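Local coordinates for 190aa long hypothetical protein (Pyrococcus horikoshii, PDB 2DDZ), which is of unknown function but forms a hexamer and belongs to the DUF366 family, probably related to class II tRNA synthetases, at residues E97-W100 and E105-R108; R118-S123 and E155-D160; L6-E11 and E163-S168. All coordinates share one frame; numbering follows the deposited sequence.

Interaction 1 of 3, residues E97-W100 and E105-R108; sequences ELLW and EASR. With GAI (guanidine), chain S.
L99 and W100, on helix 81-100, meet E105 and A106, where the chain returns toward strand 106-109. L99 comes first, its CD1 resting 4.0 Å from CB of A106; a branched apolar side chain against a small methyl suits this buried spot, where L99 also packs on I113 and F164. W100 follows and carries most of the contact. With CG beside the backbone N (chi1 -83°), its indole lies over the backbone of the returning chain. CA of E105 stands over one face, 4.0 Å from the centroid of the six-membered ring, a CH-pi contact; CB of E105 also touches CH2 of W100, and its extended chain then carries the carboxylate away. From NE1 a weak, bent hydrogen bond reaches O of A106 (3.2 Å, 127°). Over the opposite face lies a bound guanidine, its N1 3.4 Å from CE3, and W100 of a second subunit also meets this ring. Replacing W100 by alanine is likely to uncover the E105 backbone and leave O of A106 without its weak indole donor. The indole thus joins the helix-to-strand return to the subunit interface, and its face would probably suit the flat guanidine, which is likely to be protonated.

Interaction 2 of 3, residues R118-S123 and E155-D160; sequences RKLSIS and EELGID
NH1 of R118 donates to OE2 of E156 over 2.7 Å in a nearly straight bond (169°), and NH2 reaches OE1 of the same carboxylate at 3.0 Å, bent to 143°. The grip is end-on, one nitrogen to each oxygen, yet it is not flat: the guanidinium and carboxylate planes stand 49° apart. OE2 lies in the guanidinium plane but is itself met from above the carboxylate plane, whereas OE1 is met on its syn side. The two side chains cross at about a right angle. E156 sends an extended chain across, with CG anti to the backbone N, while R118 bends at its third torsion to present the two terminal nitrogens. NH2 also donates to the carbonyl of A151, which gives the guanidinium a further hold within the same chain.

Beneath this bridge L120 and L157 meet loosely, CD1 to CD1 at 4.4 Å. Both belong to a larger apolar cluster: L120 packs on L99 and I113, and L157 on V115 and I104. E156 and L157 are the middle residues of a type I beta turn from E155 to G158, closed by the bond from N of G158 to O of E155. Glycine suits the residue that ends the turn because its phi is positive. The contact therefore fastens the loop leading into helix 161-184 to the start of strand 118-128: leucines serve the inner side, and the outer one is spanned by an ion pair of two long side chains, whose two bonds would limit their turning against each other, while solvent would probably moderate their attraction.

Interaction 3 of 3, residues L6-E11 and E163-S168; sequences LLIIKE and EFMERS
M165 and E166, neighbours near the start of helix 161-184, reach I8 and K10 by different means. Ahead of them, E163 turns its carboxylate along the helix to R167, whose NE and NH1 both grip OE2, and F164 packs inward against L98 and L99. M165 is the apolar partner: its chain bends at the third torsion (chi3 66°) and brings CE to 4.1 Å from CG2 of I8. A flexible thioether fits beside the branched isoleucine, and V39 of strand 36-45 touches both residues. At E166 the contact becomes ionic. Its chain, bent at chi2, offers OE1 to NZ of K10 at 2.8 Å, met on the syn side and 22° out of the carboxylate plane. K10 arrives with a chain extended beyond CG, crossing E166 at about a right angle; its CE also lies 3.2 Å from OE1. One turn beyond F164, OG of S168 donates to O of F164 (2.7 Å), so that this carbonyl accepts both the hydroxyl and the backbone N of S168. The helix is thus joined to strand 5-8 and the residues after it through one methyl-to-methyl contact and a salt bridge to one oxygen, about which the ammonium can probably turn.

Overall arrangement
All three contacts are partly buried, each setting apolar contacts beside a more exposed polar or charged group. Interactions 1 and 2 lie close together: L99 packs on both I159 and L120, so the end of helix 81-100 fits against the start of strand 118-128 and the loop before helix 161-184. Interaction 3 uses the helix that follows that loop and ties it to strand 5-8; F164 touches L98, L99 and I159 and so connects it with the other two. Their chemistry differs: an indole with a weak N-H bond at a subunit interface in interaction 1, a two-nitrogen arginine bridge in interaction 2, and a single lysine bond in interaction 3. Neither of the latter two is touched by another subunit.

Interaction 1 of 3, residues E97-W100 and E105-R108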
ATOM      1  N   GLU E  97     -27.965 -16.062  -0.272  1.00 49.39           N
ATOM      2  CA  GLU E  97     -29.047 -15.581   0.587  1.00 50.05           C
ATOM      3  C   GLU E  97     -30.253 -15.208  -0.281  1.00 47.64           C
ATOM      4  O   GLU E  97     -31.397 -15.478   0.070  1.00 53.99           O
ATOM      5  CB  GLU E  97     -28.590 -14.338   1.349  1.00 45.37           C
ATOM      6  CG  GLU E  97     -27.671 -14.595   2.527  1.00 63.22           C
ATOM      7  CD  GLU E  97     -26.882 -13.352   2.928  1.00 72.82           C
ATOM      8  OE1 GLU E  97     -27.378 -12.229   2.688  1.00 73.80           O
ATOM      9  OE2 GLU E  97     -25.773 -13.497   3.490  1.00 60.58           O
ATOM     10  N   LEU E  98     -29.973 -14.582  -1.417  1.00 42.06           N
ATOM     11  CA  LEU E  98     -31.009 -14.148  -2.337  1.00 44.39           C
ATOM     12  C   LEU E  98     -31.817 -15.293  -2.953  1.00 45.95           C
ATOM     13  O   LEU E  98     -33.010 -15.149  -3.209  1.00 48.49           O
ATOM     14  CB  LEU E  98     -30.383 -13.307  -3.452  1.00 37.66           C
ATOM     15  CG  LEU E  98     -31.370 -12.804  -4.507  1.00 48.77           C
ATOM     16  CD1 LEU E  98     -32.438 -11.954  -3.823  1.00 47.67           C
ATOM     17  CD2 LEU E  98     -30.641 -11.997  -5.578  1.00 45.23           C
ATOM     18  N   LEU E  99     -31.168 -16.422  -3.206  1.00 43.76           N
ATOM     19  CA  LEU E  99     -31.862 -17.559  -3.797  1.00 48.45           C
ATOM     20  C   LEU E  99     -32.861 -18.124  -2.801  1.00 47.37           C
ATOM     21  O   LEU E  99     -33.852 -18.734  -3.184  1.00 42.45           O
ATOM     22  CB  LEU E  99     -30.857 -18.627  -4.238  1.00 47.80           C
ATOM     23  CG  LEU E  99     -30.045 -18.274  -5.491  1.00 44.86           C
ATOM     24  CD1 LEU E  99     -28.961 -19.301  -5.718  1.00 50.72           C
ATOM     25  CD2 LEU E  99     -30.970 -18.219  -6.687  1.00 52.72           C
ATOM     26  N   TRP E 100     -32.600 -17.905  -1.517  1.00 50.17           N
ATOM     27  CA  TRP E 100     -33.511 -18.364  -0.477  1.00 51.98           C
ATOM     28  C   TRP E 100     -34.858 -17.647  -0.559  1.00 52.50           C
ATOM     29  O   TRP E 100     -35.892 -18.251  -0.293  1.00 59.02           O
ATOM     30  CB  TRP E 100     -32.900 -18.147   0.906  1.00 53.89           C
ATOM     31  CG  TRP E 100     -31.977 -19.242   1.300  1.00 69.60           C
ATOM     32  CD1 TRP E 100     -30.619 -19.273   1.151  1.00 71.83           C
ATOM     33  CD2 TRP E 100     -32.347 -20.502   1.869  1.00 84.57           C
ATOM     34  NE1 TRP E 100     -30.118 -20.476   1.594  1.00 72.73           N
ATOM     35  CE2 TRP E 100     -31.157 -21.251   2.041  1.00 86.43           C
ATOM     36  CE3 TRP E 100     -33.569 -21.075   2.250  1.00 80.02           C
ATOM     37  CZ2 TRP E 100     -31.158 -22.548   2.579  1.00 81.17           C
ATOM     38  CZ3 TRP E 100     -33.568 -22.362   2.783  1.00 76.96           C
ATOM     39  CH2 TRP E 100     -32.368 -23.082   2.942  1.00 75.38           C
ATOM     40  N   GLU E 105     -33.167 -23.989  -1.643  1.00 63.39           N
ATOM     41  CA  GLU E 105     -32.258 -24.412  -0.582  1.00 65.71           C
ATOM     42  C   GLU E 105     -30.838 -24.490  -1.131  1.00 60.77           C
ATOM     43  O   GLU E 105     -30.291 -25.578  -1.302  1.00 59.49           O
ATOM     44  CB  GLU E 105     -32.673 -25.784  -0.034  1.00 71.96           C
ATOM     45  CG  GLU E 105     -34.133 -25.886   0.391  1.00 85.16           C
ATOM     46  CD  GLU E 105     -34.506 -27.276   0.892  1.00 89.37           C
ATOM     47  OE1 GLU E 105     -33.905 -28.263   0.408  1.00 90.44           O
ATOM     48  OE2 GLU E 105     -35.411 -27.382   1.753  1.00 84.96           O
ATOM     49  N   ALA E 106     -30.247 -23.332  -1.404  1.00 56.30           N
ATOM     50  CA  ALA E 106     -28.891 -23.269  -1.942  1.00 58.85           C
ATOM     51  C   ALA E 106     -27.832 -23.097  -0.847  1.00 56.99           C
ATOM     52  O   ALA E 106     -28.108 -22.550   0.223  1.00 55.42           O
ATOM     53  CB  ALA E 106     -28.790 -22.134  -2.950  1.00 49.85           C
ATOM     54  N   SER E 107     -26.620 -23.568  -1.122  1.00 52.04           N
ATOM     55  CA  SER E 107     -25.518 -23.469  -0.166  1.00 47.93           C
ATOM     56  C   SER E 107     -24.258 -22.948  -0.844  1.00 51.18           C
ATOM     57  O   SER E 107     -24.200 -22.838  -2.077  1.00 42.04           O
ATOM     58  CB  SER E 107     -25.232 -24.831   0.451  1.00 37.77           C
ATOM     59  OG  SER E 107     -24.897 -25.758  -0.557  1.00 42.98           O
ATOM     60  N   ARG E 108     -23.237 -22.660  -0.038  1.00 46.99           N
ATOM     61  CA  ARG E 108     -21.992 -22.123  -0.565  1.00 47.59           C
ATOM     62  C   ARG E 108     -20.742 -22.902  -0.195  1.00 43.87           C
ATOM     63  O   ARG E 108     -20.526 -23.228   0.971  1.00 47.03           O
ATOM     64  CB  ARG E 108     -21.828 -20.666  -0.101  1.00 42.10           C
ATOM     65  CG  ARG E 108     -20.611 -19.949  -0.673  1.00 40.63           C
ATOM     66  CD  ARG E 108     -20.590 -18.483  -0.254  1.00 44.38           C
ATOM     67  NE  ARG E 108     -20.417 -18.321   1.188  1.00 35.16           N
ATOM     68  CZ  ARG E 108     -19.243 -18.287   1.815  1.00 41.34           C
ATOM     69  NH1 ARG E 108     -18.106 -18.397   1.137  1.00 33.00           N
ATOM     70  NH2 ARG E 108     -19.206 -18.146   3.132  1.00 29.36           N
TER
HETATM   71  C   GAI S 509     -33.221 -20.846   5.891  1.00 82.62           C
HETATM   72  N1  GAI S 509     -32.565 -19.934   5.242  1.00 72.10           N
HETATM   73  N2  GAI S 509     -34.488 -20.640   6.279  1.00 86.91           N
HETATM   74  N3  GAI S 509     -32.616 -22.025   6.178  1.00 84.00           N

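Interaction 2 of 3, residues R118-S123 and E155-D160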
ATOM      1  N   ARG E 118     -25.528 -29.924  -6.749  1.00 40.08           N
ATOM      2  CA  ARG E 118     -25.182 -29.547  -8.122  1.00 42.95           C
ATOM      3  C   ARG E 118     -24.684 -28.091  -8.220  1.00 42.97           C
ATOM      4  O   ARG E 118     -25.261 -27.181  -7.609  1.00 40.37           O
ATOM      5  CB  ARG E 118     -26.412 -29.767  -9.003  1.00 47.92           C
ATOM      6  CG  ARG E 118     -26.918 -31.209  -8.940  1.00 55.04           C
ATOM      7  CD  ARG E 118     -28.304 -31.358  -9.538  1.00 54.94           C
ATOM      8  NE  ARG E 118     -28.315 -31.082 -10.973  1.00 51.01           N
ATOM      9  CZ  ARG E 118     -29.415 -30.799 -11.666  1.00 49.03           C
ATOM     10  NH1 ARG E 118     -30.592 -30.758 -11.054  1.00 40.74           N
ATOM     11  NH2 ARG E 118     -29.338 -30.551 -12.968  1.00 46.87           N
ATOM     12  N   LYS E 119     -23.619 -27.871  -8.991  1.00 42.93           N
ATOM     13  CA  LYS E 119     -23.036 -26.534  -9.124  1.00 44.95           C
ATOM     14  C   LYS E 119     -23.776 -25.613 -10.084  1.00 51.54           C
ATOM     15  O   LYS E 119     -23.946 -25.919 -11.263  1.00 47.77           O
ATOM     16  CB  LYS E 119     -21.561 -26.624  -9.543  1.00 46.42           C
ATOM     17  CG  LYS E 119     -20.768 -25.330  -9.302  1.00 44.26           C
ATOM     18  CD  LYS E 119     -19.255 -25.537  -9.404  1.00 48.52           C
ATOM     19  CE  LYS E 119     -18.823 -25.927 -10.818  1.00 52.89           C
ATOM     20  NZ  LYS E 119     -19.193 -24.894 -11.830  1.00 56.21           N
ATOM     21  N   LEU E 120     -24.190 -24.463  -9.561  1.00 49.74           N
ATOM     22  CA  LEU E 120     -24.920 -23.460 -10.327  1.00 42.17           C
ATOM     23  C   LEU E 120     -24.043 -22.377 -10.943  1.00 43.08           C
ATOM     24  O   LEU E 120     -24.370 -21.829 -12.000  1.00 42.61           O
ATOM     25  CB  LEU E 120     -25.942 -22.777  -9.408  1.00 43.58           C
ATOM     26  CG  LEU E 120     -26.684 -21.525  -9.895  1.00 41.25           C
ATOM     27  CD1 LEU E 120     -27.724 -21.915 -10.949  1.00 34.72           C
ATOM     28  CD2 LEU E 120     -27.374 -20.848  -8.698  1.00 35.69           C
ATOM     29  N   SER E 121     -22.915 -22.090 -10.297  1.00 44.71           N
ATOM     30  CA  SER E 121     -22.046 -20.993 -10.727  1.00 44.62           C
ATOM     31  C   SER E 121     -20.570 -21.254 -11.007  1.00 36.73           C
ATOM     32  O   SER E 121     -20.061 -22.354 -10.842  1.00 43.25           O
ATOM     33  CB  SER E 121     -22.103 -19.899  -9.661  1.00 46.09           C
ATOM     34  OG  SER E 121     -21.510 -20.374  -8.452  1.00 35.23           O
ATOM     35  N   ILE E 122     -19.910 -20.191 -11.451  1.00 37.05           N
ATOM     36  CA  ILE E 122     -18.472 -20.147 -11.691  1.00 31.14           C
ATOM     37  C   ILE E 122     -18.103 -18.724 -11.289  1.00 37.96           C
ATOM     38  O   ILE E 122     -18.933 -17.801 -11.368  1.00 32.51           O
ATOM     39  CB  ILE E 122     -18.051 -20.392 -13.160  1.00 40.15           C
ATOM     40  CG1 ILE E 122     -18.619 -19.305 -14.075  1.00 33.78           C
ATOM     41  CG2 ILE E 122     -18.429 -21.824 -13.572  1.00 30.31           C
ATOM     42  CD1 ILE E 122     -17.959 -19.276 -15.443  1.00 33.66           C
ATOM     43  N   SER E 123     -16.874 -18.538 -10.834  1.00 34.54           N
ATOM     44  CA  SER E 123     -16.459 -17.218 -10.394  1.00 31.01           C
ATOM     45  C   SER E 123     -14.955 -17.133 -10.277  1.00 27.95           C
ATOM     46  O   SER E 123     -14.269 -18.146 -10.183  1.00 33.67           O
ATOM     47  CB  SER E 123     -17.097 -16.909  -9.025  1.00 25.82           C
ATOM     48  OG  SER E 123     -16.796 -15.597  -8.575  1.00 29.10           O
ATOM     49  N   GLU E 155     -33.239 -21.875 -14.893  1.00 45.40           N
ATOM     50  CA  GLU E 155     -34.512 -22.357 -15.426  1.00 57.50           C
ATOM     51  C   GLU E 155     -35.051 -23.536 -14.618  1.00 53.61           C
ATOM     52  O   GLU E 155     -36.173 -23.483 -14.125  1.00 50.92           O
ATOM     53  CB  GLU E 155     -34.343 -22.737 -16.900  1.00 54.43           C
ATOM     54  CG  GLU E 155     -34.467 -21.537 -17.833  1.00 65.60           C
ATOM     55  CD  GLU E 155     -34.125 -21.876 -19.259  1.00 69.45           C
ATOM     56  OE1 GLU E 155     -34.246 -23.071 -19.612  1.00 76.66           O
ATOM     57  OE2 GLU E 155     -33.746 -20.951 -20.018  1.00 60.69           O
ATOM     58  N   GLU E 156     -34.246 -24.587 -14.471  1.00 53.58           N
ATOM     59  CA  GLU E 156     -34.662 -25.756 -13.702  1.00 50.05           C
ATOM     60  C   GLU E 156     -35.117 -25.366 -12.287  1.00 55.23           C
ATOM     61  O   GLU E 156     -35.909 -26.071 -11.668  1.00 48.46           O
ATOM     62  CB  GLU E 156     -33.514 -26.769 -13.611  1.00 56.69           C
ATOM     63  CG  GLU E 156     -33.903 -28.054 -12.887  1.00 57.54           C
ATOM     64  CD  GLU E 156     -32.813 -29.112 -12.894  1.00 62.56           C
ATOM     65  OE1 GLU E 156     -31.807 -28.946 -13.621  1.00 57.43           O
ATOM     66  OE2 GLU E 156     -32.974 -30.120 -12.172  1.00 56.89           O
ATOM     67  N   LEU E 157     -34.608 -24.249 -11.776  1.00 51.99           N
ATOM     68  CA  LEU E 157     -34.996 -23.799 -10.442  1.00 56.67           C
ATOM     69  C   LEU E 157     -36.266 -22.949 -10.522  1.00 55.58           C
ATOM     70  O   LEU E 157     -36.793 -22.497  -9.502  1.00 53.55           O
ATOM     71  CB  LEU E 157     -33.871 -22.978  -9.797  1.00 61.75           C
ATOM     72  CG  LEU E 157     -32.519 -23.649  -9.533  1.00 62.51           C
ATOM     73  CD1 LEU E 157     -31.563 -22.603  -8.989  1.00 68.79           C
ATOM     74  CD2 LEU E 157     -32.656 -24.812  -8.550  1.00 51.34           C
ATOM     75  N   GLY E 158     -36.751 -22.732 -11.740  1.00 52.99           N
ATOM     76  CA  GLY E 158     -37.956 -21.946 -11.923  1.00 56.06           C
ATOM     77  C   GLY E 158     -37.767 -20.459 -11.682  1.00 64.75           C
ATOM     78  O   GLY E 158     -38.688 -19.767 -11.239  1.00 63.03           O
ATOM     79  N   ILE E 159     -36.569 -19.959 -11.962  1.00 64.78           N
ATOM     80  CA  ILE E 159     -36.284 -18.542 -11.786  1.00 56.70           C
ATOM     81  C   ILE E 159     -36.147 -17.902 -13.159  1.00 52.21           C
ATOM     82  O   ILE E 159     -35.572 -18.493 -14.071  1.00 55.78           O
ATOM     83  CB  ILE E 159     -34.980 -18.324 -11.001  1.00 55.31           C
ATOM     84  CG1 ILE E 159     -35.120 -18.922  -9.605  1.00 58.17           C
ATOM     85  CG2 ILE E 159     -34.663 -16.832 -10.906  1.00 41.06           C
ATOM     86  CD1 ILE E 159     -33.874 -18.784  -8.770  1.00 60.58           C
ATOM     87  N   ASP E 160     -36.687 -16.697 -13.303  1.00 52.25           N
ATOM     88  CA  ASP E 160     -36.614 -15.971 -14.564  1.00 50.95           C
ATOM     89  C   ASP E 160     -35.301 -15.190 -14.636  1.00 48.77           C
ATOM     90  O   ASP E 160     -35.043 -14.318 -13.808  1.00 45.54           O
ATOM     91  CB  ASP E 160     -37.820 -15.025 -14.685  1.00 50.18           C
ATOM     92  CG  ASP E 160     -37.694 -14.048 -15.844  1.00 49.05           C
ATOM     93  OD1 ASP E 160     -37.040 -14.376 -16.860  1.00 50.78           O
ATOM     94  OD2 ASP E 160     -38.272 -12.945 -15.740  1.00 57.25           O
TER

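Interaction 3 of 3, residues L6-E11 and E163-S168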
ATOM      1  N   LEU E   6     -24.017   1.067 -12.133  1.00 38.35           N
ATOM      2  CA  LEU E   6     -24.637  -0.199 -12.506  1.00 37.88           C
ATOM      3  C   LEU E   6     -25.201  -0.167 -13.925  1.00 42.31           C
ATOM      4  O   LEU E   6     -25.815   0.812 -14.340  1.00 49.87           O
ATOM      5  CB  LEU E   6     -25.766  -0.553 -11.537  1.00 36.10           C
ATOM      6  CG  LEU E   6     -26.634  -1.758 -11.932  1.00 45.23           C
ATOM      7  CD1 LEU E   6     -25.789  -3.025 -12.010  1.00 35.18           C
ATOM      8  CD2 LEU E   6     -27.734  -1.937 -10.912  1.00 42.14           C
ATOM      9  N   LEU E   7     -24.980  -1.249 -14.664  1.00 45.11           N
ATOM     10  CA  LEU E   7     -25.471  -1.363 -16.029  1.00 45.06           C
ATOM     11  C   LEU E   7     -25.919  -2.786 -16.328  1.00 50.37           C
ATOM     12  O   LEU E   7     -25.109  -3.712 -16.312  1.00 49.80           O
ATOM     13  CB  LEU E   7     -24.390  -0.967 -17.039  1.00 33.24           C
ATOM     14  CG  LEU E   7     -24.784  -1.178 -18.515  1.00 47.13           C
ATOM     15  CD1 LEU E   7     -25.976  -0.272 -18.855  1.00 31.14           C
ATOM     16  CD2 LEU E   7     -23.600  -0.868 -19.444  1.00 38.74           C
ATOM     17  N   ILE E   8     -27.214  -2.952 -16.592  1.00 48.20           N
ATOM     18  CA  ILE E   8     -27.766  -4.255 -16.940  1.00 41.36           C
ATOM     19  C   ILE E   8     -28.068  -4.195 -18.434  1.00 43.60           C
ATOM     20  O   ILE E   8     -28.888  -3.391 -18.857  1.00 58.47           O
ATOM     21  CB  ILE E   8     -29.093  -4.545 -16.211  1.00 38.91           C
ATOM     22  CG1 ILE E   8     -28.966  -4.296 -14.709  1.00 42.40           C
ATOM     23  CG2 ILE E   8     -29.488  -5.997 -16.426  1.00 36.99           C
ATOM     24  CD1 ILE E   8     -27.960  -5.184 -14.030  1.00 74.16           C
ATOM     25  N   ILE E   9     -27.402  -5.025 -19.231  1.00 45.98           N
ATOM     26  CA  ILE E   9     -27.632  -5.039 -20.679  1.00 49.03           C
ATOM     27  C   ILE E   9     -28.812  -5.976 -20.990  1.00 51.54           C
ATOM     28  O   ILE E   9     -28.655  -7.190 -21.069  1.00 52.75           O
ATOM     29  CB  ILE E   9     -26.360  -5.488 -21.425  1.00 45.94           C
ATOM     30  CG1 ILE E   9     -25.235  -4.503 -21.101  1.00 41.70           C
ATOM     31  CG2 ILE E   9     -26.609  -5.537 -22.939  1.00 35.90           C
ATOM     32  CD1 ILE E   9     -23.883  -4.932 -21.597  1.00 50.71           C
ATOM     33  N   LYS E  10     -29.982  -5.364 -21.169  1.00 56.74           N
ATOM     34  CA  LYS E  10     -31.224  -6.063 -21.440  1.00 59.47           C
ATOM     35  C   LYS E  10     -31.610  -6.178 -22.934  1.00 61.04           C
ATOM     36  O   LYS E  10     -32.265  -7.137 -23.339  1.00 61.13           O
ATOM     37  CB  LYS E  10     -32.346  -5.349 -20.686  1.00 59.77           C
ATOM     38  CG  LYS E  10     -31.967  -5.004 -19.257  1.00 62.13           C
ATOM     39  CD  LYS E  10     -32.912  -4.017 -18.614  1.00 65.60           C
ATOM     40  CE  LYS E  10     -32.615  -3.955 -17.126  1.00 75.16           C
ATOM     41  NZ  LYS E  10     -33.476  -2.988 -16.409  1.00 70.32           N
ATOM     42  N   GLU E  11     -31.210  -5.199 -23.741  1.00 64.58           N
ATOM     43  CA  GLU E  11     -31.501  -5.167 -25.177  1.00 67.24           C
ATOM     44  C   GLU E  11     -30.875  -6.309 -26.004  1.00 68.05           C
ATOM     45  O   GLU E  11     -31.453  -6.764 -26.995  1.00 64.29           O
ATOM     46  CB  GLU E  11     -31.035  -3.823 -25.765  1.00 73.67           C
ATOM     47  CG  GLU E  11     -29.560  -3.506 -25.475  1.00 83.18           C
ATOM     48  CD  GLU E  11     -29.327  -2.862 -24.104  1.00 94.76           C
ATOM     49  OE1 GLU E  11     -30.136  -3.083 -23.179  1.00 93.28           O
ATOM     50  OE2 GLU E  11     -28.318  -2.138 -23.949  1.00101.18           O
ATOM     51  N   GLU E 163     -35.648 -11.183 -14.539  1.00 43.76           N
ATOM     52  CA  GLU E 163     -36.021 -10.651 -13.235  1.00 45.77           C
ATOM     53  C   GLU E 163     -34.923 -10.876 -12.199  1.00 50.33           C
ATOM     54  O   GLU E 163     -34.674 -10.016 -11.354  1.00 46.66           O
ATOM     55  CB  GLU E 163     -37.330 -11.289 -12.766  1.00 43.47           C
ATOM     56  CG  GLU E 163     -37.988 -10.594 -11.573  1.00 52.34           C
ATOM     57  CD  GLU E 163     -37.337 -10.937 -10.242  1.00 56.17           C
ATOM     58  OE1 GLU E 163     -37.007 -12.122 -10.027  1.00 53.80           O
ATOM     59  OE2 GLU E 163     -37.172 -10.025  -9.405  1.00 56.82           O
ATOM     60  N   PHE E 164     -34.265 -12.030 -12.260  1.00 51.09           N
ATOM     61  CA  PHE E 164     -33.199 -12.314 -11.300  1.00 50.84           C
ATOM     62  C   PHE E 164     -32.055 -11.304 -11.506  1.00 44.64           C
ATOM     63  O   PHE E 164     -31.550 -10.737 -10.544  1.00 43.51           O
ATOM     64  CB  PHE E 164     -32.680 -13.754 -11.459  1.00 45.81           C
ATOM     65  CG  PHE E 164     -31.697 -14.160 -10.389  1.00 40.56           C
ATOM     66  CD1 PHE E 164     -32.123 -14.412  -9.087  1.00 31.89           C
ATOM     67  CD2 PHE E 164     -30.337 -14.234 -10.674  1.00 34.99           C
ATOM     68  CE1 PHE E 164     -31.203 -14.720  -8.081  1.00 38.61           C
ATOM     69  CE2 PHE E 164     -29.411 -14.540  -9.679  1.00 42.77           C
ATOM     70  CZ  PHE E 164     -29.844 -14.786  -8.377  1.00 25.43           C
ATOM     71  N   MET E 165     -31.672 -11.097 -12.766  1.00 38.53           N
ATOM     72  CA  MET E 165     -30.619 -10.157 -13.138  1.00 44.09           C
ATOM     73  C   MET E 165     -30.862  -8.797 -12.458  1.00 50.52           C
ATOM     74  O   MET E 165     -29.960  -8.207 -11.859  1.00 51.73           O
ATOM     75  CB  MET E 165     -30.581  -9.969 -14.670  1.00 31.87           C
ATOM     76  CG  MET E 165     -30.079 -11.188 -15.473  1.00 27.00           C
ATOM     77  SD  MET E 165     -30.141 -11.087 -17.243  1.00 27.08           S
ATOM     78  CE  MET E 165     -29.055  -9.914 -17.473  1.00 24.00           C
ATOM     79  N   GLU E 166     -32.098  -8.316 -12.547  1.00 53.80           N
ATOM     80  CA  GLU E 166     -32.489  -7.041 -11.957  1.00 52.40           C
ATOM     81  C   GLU E 166     -32.380  -7.019 -10.425  1.00 44.58           C
ATOM     82  O   GLU E 166     -31.792  -6.101  -9.846  1.00 38.00           O
ATOM     83  CB  GLU E 166     -33.937  -6.711 -12.353  1.00 49.90           C
ATOM     84  CG  GLU E 166     -34.396  -5.287 -12.068  1.00 66.00           C
ATOM     85  CD  GLU E 166     -33.804  -4.287 -13.041  1.00 75.71           C
ATOM     86  OE1 GLU E 166     -33.517  -4.690 -14.189  1.00 76.81           O
ATOM     87  OE2 GLU E 166     -33.638  -3.103 -12.667  1.00 83.26           O
ATOM     88  N   ARG E 167     -32.953  -8.027  -9.767  1.00 38.56           N
ATOM     89  CA  ARG E 167     -32.945  -8.055  -8.306  1.00 44.69           C
ATOM     90  C   ARG E 167     -31.594  -8.350  -7.679  1.00 46.20           C
ATOM     91  O   ARG E 167     -31.245  -7.772  -6.645  1.00 40.74           O
ATOM     92  CB  ARG E 167     -33.969  -9.066  -7.775  1.00 42.39           C
ATOM     93  CG  ARG E 167     -34.287  -8.829  -6.295  1.00 59.35           C
ATOM     94  CD  ARG E 167     -35.227  -9.872  -5.722  1.00 62.75           C
ATOM     95  NE  ARG E 167     -36.205 -10.288  -6.712  1.00 80.57           N
ATOM     96  CZ  ARG E 167     -37.215 -11.120  -6.473  1.00 93.36           C
ATOM     97  NH1 ARG E 167     -38.051 -11.442  -7.457  1.00 91.69           N
ATOM     98  NH2 ARG E 167     -37.399 -11.627  -5.261  1.00 93.87           N
ATOM     99  N   SER E 168     -30.845  -9.258  -8.297  1.00 42.37           N
ATOM    100  CA  SER E 168     -29.530  -9.622  -7.783  1.00 43.45           C
ATOM    101  C   SER E 168     -28.532  -8.487  -8.014  1.00 45.92           C
ATOM    102  O   SER E 168     -27.665  -8.252  -7.173  1.00 43.88           O
ATOM    103  CB  SER E 168     -29.045 -10.929  -8.434  1.00 25.38           C
ATOM    104  OG  SER E 168     -28.908 -10.785  -9.837  1.00 43.47           O
TER